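Local structure of eEF1A lysine and N-terminal methyltransferase (Homo sapiens, 5WCJ) at residues L56-F59 with V60-F64; A71-D75 with P76-E80. The protein methylates elongation factor eEF1A at two positions, the N-terminal glycine through its C-terminal methyltransferase domain, which is the part in this chain, and a lysine through its N-terminal part. All blocks are in the same frame, centred on the assembly; numbering follows the deposited sequence.

How the contacts relate
Contacts 1 and 2 lie one after the other along the chain in the nucleotide-binding half of a Rossmann-like methyltransferase domain: contact 1 lies on helix 55-63, and strand 67-73, the next element, leads into contact 2. Their centres are about 17 Å apart and their nearest atoms about 5 Å, so they do not touch. Contact 1 is partly buried and stays within one helix, where backbone bonds are joined by a ring stack and a histidine-to-carbonyl bond near the C-terminal end. Contact 2 is a surface contact between a strand end and the start of helix 76-85; its chemistry is that of carboxylates, one gripping the ribose of S-adenosyl-L-homocysteine and one capping the helix.

Contact 1 of 2, residues L56-F59 with V60-F64; sequences LPLF and VHDHF
Phe-59 and His-63, one helical turn apart, lay their rings together as an offset stack, with centroids 3.9 Å apart and planes inclined by 15°. The Phe-59 side chain leaves with CG anti to its own nitrogen (chi1 -178°), while His-63 has CG beside its backbone N (chi1 -76°), and these two different settings bring the imidazole over one phenyl face. His-63 ND1 sits above the middle of that ring, and CE1 comes to 3.4 Å from Phe-59 CE2.

The same nitrogen turns its N-H to Phe-59 O, 3.1 Å from ND1 and close to the imidazole plane. His-63 N also donates to Phe-59 O, at 2.9 Å and from the other face of the carbonyl plane, so the oxygen accepts twice; the ND1 bond and the stack together probably limit turning of the imidazole. One residue back, Asp-62 N binds Leu-58 O at 2.9 Å, and the Leu-58 side chain passes obliquely across the carboxylate, its branch-point CG 3.7 Å from Asp-62 OD2.

Ile-27 of helix 21-28 packs on Phe-59. The i to i+4 ladder with an aromatic pair in its last turn belongs to helix 55-63, the crossover helix between strands 44-49 and 67-73 of the Rossmann-like fold.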
loop_
_atom_site.group_PDB
_atom_site.type_symbol
_atom_site.label_atom_id
_atom_site.label_comp_id
_atom_site.label_asym_id
_atom_site.label_seq_id
_atom_site.Cartn_x
_atom_site.Cartn_y
_atom_site.Cartn_z
ATOM N N LEU A 56 7.644 -4.368 4.114
ATOM C CA LEU A 56 7.064 -3.445 3.115
ATOM C C LEU A 56 7.016 -2.003 3.633
ATOM O O LEU A 56 7.588 -1.114 3.020
ATOM C CB LEU A 56 5.688 -3.936 2.612
ATOM C CG LEU A 56 4.892 -2.981 1.715
ATOM C CD1 LEU A 56 5.664 -2.732 0.438
ATOM C CD2 LEU A 56 3.488 -3.533 1.397
ATOM N N PRO A 57 6.352 -1.755 4.777
ATOM C CA PRO A 57 6.375 -0.381 5.276
ATOM C C PRO A 57 7.792 0.084 5.688
ATOM O O PRO A 57 8.119 1.268 5.564
ATOM C CB PRO A 57 5.426 -0.430 6.493
ATOM C CG PRO A 57 5.316 -1.870 6.867
ATOM C CD PRO A 57 5.506 -2.636 5.614
ATOM N N LEU A 58 8.623 -0.835 6.168
ATOM C CA LEU A 58 10.018 -0.469 6.528
ATOM C C LEU A 58 10.824 -0.033 5.313
ATOM O O LEU A 58 11.624 0.938 5.398
ATOM C CB LEU A 58 10.731 -1.601 7.232
ATOM C CG LEU A 58 12.085 -1.284 7.870
ATOM C CD1 LEU A 58 11.963 -0.134 8.854
ATOM C CD2 LEU A 58 12.599 -2.541 8.556
ATOM N N PHE A 59 10.590 -0.696 4.188
ATOM C CA PHE A 59 11.269 -0.317 2.945
ATOM C C PHE A 59 10.876 1.096 2.525
ATOM O O PHE A 59 11.741 1.911 2.182
ATOM C CB PHE A 59 10.975 -1.282 1.808
ATOM C CG PHE A 59 11.706 -0.950 0.531
ATOM C CD1 PHE A 59 11.192 -0.012 -0.374
ATOM C CD2 PHE A 59 12.911 -1.576 0.233
ATOM C CE1 PHE A 59 11.869 0.289 -1.564
ATOM C CE2 PHE A 59 13.583 -1.284 -0.952
ATOM C CZ PHE A 59 13.064 -0.351 -1.845
ATOM N N VAL A 60 9.584 1.400 2.567
ATOM C CA VAL A 60 9.101 2.712 2.131
ATOM C C VAL A 60 9.641 3.779 3.096
ATOM O O VAL A 60 10.134 4.815 2.664
ATOM C CB VAL A 60 7.556 2.742 2.038
ATOM C CG1 VAL A 60 7.027 4.136 1.767
ATOM C CG2 VAL A 60 7.094 1.760 0.947
ATOM N N HIS A 61 9.545 3.520 4.393
ATOM C CA HIS A 61 10.045 4.452 5.414
ATOM C C HIS A 61 11.509 4.768 5.174
ATOM O O HIS A 61 11.902 5.921 5.194
ATOM C CB HIS A 61 9.880 3.844 6.801
ATOM C CG HIS A 61 10.499 4.649 7.897
ATOM N ND1 HIS A 61 9.856 5.716 8.488
ATOM C CD2 HIS A 61 11.694 4.529 8.525
ATOM C CE1 HIS A 61 10.632 6.223 9.434
ATOM N NE2 HIS A 61 11.754 5.523 9.474
ATOM N N ASP A 62 12.301 3.736 4.930
ATOM C CA ASP A 62 13.771 3.876 4.756
ATOM C C ASP A 62 14.190 4.505 3.433
ATOM O O ASP A 62 15.215 5.193 3.378
ATOM C CB ASP A 62 14.468 2.511 4.884
ATOM C CG ASP A 62 14.512 1.989 6.327
ATOM O OD1 ASP A 62 14.237 2.746 7.282
ATOM O OD2 ASP A 62 14.849 0.803 6.495
ATOM N N HIS A 63 13.438 4.260 2.359
ATOM C CA HIS A 63 13.819 4.755 1.034
ATOM C C HIS A 63 13.135 6.068 0.640
ATOM O O HIS A 63 13.617 6.760 -0.257
ATOM C CB HIS A 63 13.580 3.682 -0.029
ATOM C CG HIS A 63 14.613 2.608 -0.013
ATOM N ND1 HIS A 63 14.588 1.562 0.889
ATOM C CD2 HIS A 63 15.745 2.455 -0.742
ATOM C CE1 HIS A 63 15.644 0.792 0.690
ATOM N NE2 HIS A 63 16.356 1.309 -0.297
ATOM N N PHE A 64 12.013 6.386 1.281
ATOM C CA PHE A 64 11.292 7.619 1.022
ATOM C C PHE A 64 11.296 8.462 2.304
ATOM O O PHE A 64 10.363 8.392 3.114
ATOM C CB PHE A 64 9.858 7.313 0.544
ATOM C CG PHE A 64 9.791 6.571 -0.768
ATOM C CD1 PHE A 64 10.040 5.208 -0.828
ATOM C CD2 PHE A 64 9.455 7.231 -1.943
ATOM C CE1 PHE A 64 9.976 4.519 -2.025
ATOM C CE2 PHE A 64 9.375 6.544 -3.149
ATOM C CZ PHE A 64 9.656 5.189 -3.195
#

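Contact 2 of 2, residues A71-D75 with P76-E80; sequences AVEID and PSMLE. With SAH (S-adenosyl-L-homocysteine), chain F.
Glu-73 extends with CG anti to the backbone nitrogen (chi1 169°) and then bends at chi2 (52°), swinging its carboxylate under the ribose of S-adenosyl-L-homocysteine, while Met-78, folded at both chi2 and chi3, curls its methyl CE to 3.6 Å from ribose O3'. The Met-78 side chain crosses Glu-73 obliquely, with Met-78 CG 3.7 Å from Glu-73 OE2. The two Glu-73 oxygens divide the diol: O3' donates to OE1 at 2.6 Å, and O2' donates to OE2 over a very short 2.5 Å.

Further bonds fix this carboxylate. Asp-75 N reaches Glu-73 OE2 at 3.0 Å on the anti side, somewhat out of the carboxylate plane, and Leu-51 N donates to OE1, so each oxygen has a protein N-H beside its ribose hydroxyl. An acidic residue at the end of the second strand, holding both ribose hydroxyls, is a hallmark of class I Rossmann-like methyltransferases. Replacing Glu-73 by an alanine is likely to leave both ribose hydroxyls without their acceptors and the N-H groups of Asp-75 and Leu-51 without these partners, weakening the hold on the ligand.

Ile-74 adds a hydrophobic surface to the adenine, its CG2 coming to 3.5 Å from C4 of the base. Where the chain turns into helix 76-85, Asp-75 is the N-cap: its OD1 accepts from Ser-77 N at 3.0 Å, the N-H approaching from above the carboxylate plane. Asp-75 O accepts from Met-78 N in the first turn, and the Asp-75 side chain crosses that of Met-78 at about a right angle, OD2 lying 3.7 Å from CG of the methionine.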
loop_
_atom_site.group_PDB
_atom_site.type_symbol
_atom_site.label_atom_id
_atom_site.label_comp_id
_atom_site.label_asym_id
_atom_site.label_seq_id
_atom_site.Cartn_x
_atom_site.Cartn_y
_atom_site.Cartn_z
ATOM N N ALA A 71 0.163 2.145 9.372
ATOM C CA ALA A 71 0.083 0.708 9.151
ATOM C C ALA A 71 -0.981 0.147 10.086
ATOM O O ALA A 71 -1.009 0.484 11.272
ATOM C CB ALA A 71 1.419 0.053 9.406
ATOM N N VAL A 72 -1.876 -0.666 9.548
ATOM C CA VAL A 72 -2.932 -1.277 10.346
ATOM C C VAL A 72 -2.728 -2.789 10.369
ATOM O O VAL A 72 -2.551 -3.405 9.338
ATOM C CB VAL A 72 -4.313 -0.906 9.788
ATOM C CG1 VAL A 72 -5.412 -1.490 10.660
ATOM C CG2 VAL A 72 -4.427 0.600 9.674
ATOM N N GLU A 73 -2.699 -3.382 11.553
ATOM C CA GLU A 73 -2.384 -4.781 11.714
ATOM C C GLU A 73 -3.337 -5.374 12.758
ATOM O O GLU A 73 -3.468 -4.822 13.843
ATOM C CB GLU A 73 -0.921 -4.941 12.177
ATOM C CG GLU A 73 -0.510 -6.330 12.639
ATOM C CD GLU A 73 -0.832 -7.418 11.636
ATOM O OE1 GLU A 73 -0.516 -7.244 10.420
ATOM O OE2 GLU A 73 -1.380 -8.480 12.043
ATOM N N ILE A 74 -3.965 -6.488 12.427
ATOM C CA ILE A 74 -5.005 -7.069 13.324
ATOM C C ILE A 74 -4.414 -7.812 14.534
ATOM O O ILE A 74 -5.043 -7.842 15.591
ATOM C CB ILE A 74 -5.960 -7.990 12.546
ATOM C CG1 ILE A 74 -7.272 -8.190 13.310
ATOM C CG2 ILE A 74 -5.335 -9.313 12.182
ATOM C CD1 ILE A 74 -8.286 -8.965 12.473
ATOM N N ASP A 75 -3.201 -8.358 14.383
ATOM C CA ASP A 75 -2.597 -9.298 15.340
ATOM C C ASP A 75 -1.445 -8.608 16.071
ATOM O O ASP A 75 -0.391 -8.364 15.454
ATOM C CB ASP A 75 -2.113 -10.532 14.589
ATOM C CG ASP A 75 -1.531 -11.627 15.500
ATOM O OD1 ASP A 75 -1.413 -11.438 16.729
ATOM O OD2 ASP A 75 -1.157 -12.687 14.945
ATOM N N PRO A 76 -1.616 -8.285 17.362
ATOM C CA PRO A 76 -0.529 -7.594 18.098
ATOM C C PRO A 76 0.780 -8.394 18.150
ATOM O O PRO A 76 1.836 -7.789 18.315
ATOM C CB PRO A 76 -1.105 -7.406 19.520
ATOM C CG PRO A 76 -2.120 -8.476 19.636
ATOM C CD PRO A 76 -2.713 -8.686 18.270
ATOM N N SER A 77 0.706 -9.719 18.033
ATOM C CA SER A 77 1.883 -10.594 18.012
ATOM C C SER A 77 2.760 -10.359 16.797
ATOM O O SER A 77 3.974 -10.555 16.866
ATOM C CB SER A 77 1.484 -12.077 18.007
ATOM O OG SER A 77 0.930 -12.430 19.251
ATOM N N MET A 78 2.150 -9.972 15.678
ATOM C CA MET A 78 2.918 -9.666 14.484
ATOM C C MET A 78 3.745 -8.401 14.684
ATOM O O MET A 78 4.902 -8.349 14.275
ATOM C CB MET A 78 1.997 -9.540 13.253
ATOM C CG MET A 78 1.290 -10.850 12.893
ATOM S SD MET A 78 2.400 -12.170 12.374
ATOM C CE MET A 78 2.988 -11.523 10.830
ATOM N N LEU A 79 3.149 -7.379 15.264
ATOM C CA LEU A 79 3.892 -6.165 15.608
ATOM C C LEU A 79 4.998 -6.462 16.631
ATOM O O LEU A 79 6.103 -5.924 16.506
ATOM C CB LEU A 79 2.987 -5.072 16.135
ATOM C CG LEU A 79 3.645 -3.760 16.622
ATOM C CD1 LEU A 79 4.393 -3.082 15.486
ATOM C CD2 LEU A 79 2.643 -2.800 17.227
ATOM N N GLU A 80 4.680 -7.275 17.640
ATOM C CA GLU A 80 5.679 -7.610 18.674
ATOM C C GLU A 80 6.943 -8.258 18.079
ATOM O O GLU A 80 8.064 -7.802 18.353
ATOM C CB GLU A 80 5.070 -8.522 19.750
ATOM C CG GLU A 80 5.690 -8.376 21.130
HETATM C CG SAH F . 1.708 -10.037 4.704
HETATM S SD SAH F . 1.127 -11.106 6.051
HETATM C "C5'" SAH F . -0.635 -10.704 6.178
HETATM C "C4'" SAH F . -0.830 -9.751 7.340
HETATM O "O4'" SAH F . -2.215 -9.326 7.360
HETATM C "C3'" SAH F . -0.551 -10.394 8.712
HETATM O "O3'" SAH F . 0.266 -9.530 9.494
HETATM C "C2'" SAH F . -1.954 -10.528 9.317
HETATM O "O2'" SAH F . -2.035 -10.451 10.736
HETATM C "C1'" SAH F . -2.609 -9.294 8.713
HETATM N N9 SAH F . -4.069 -9.282 8.745
HETATM C C8 SAH F . -4.914 -10.341 8.529
HETATM N N7 SAH F . -6.186 -10.020 8.543
HETATM C C5 SAH F . -6.176 -8.657 8.783
HETATM C C6 SAH F . -7.205 -7.707 8.896
HETATM N N6 SAH F . -8.523 -8.008 8.762
HETATM N N1 SAH F . -6.854 -6.431 9.152
HETATM C C2 SAH F . -5.554 -6.127 9.293
HETATM N N3 SAH F . -4.493 -6.934 9.188
HETATM C C4 SAH F . -4.874 -8.193 8.924
#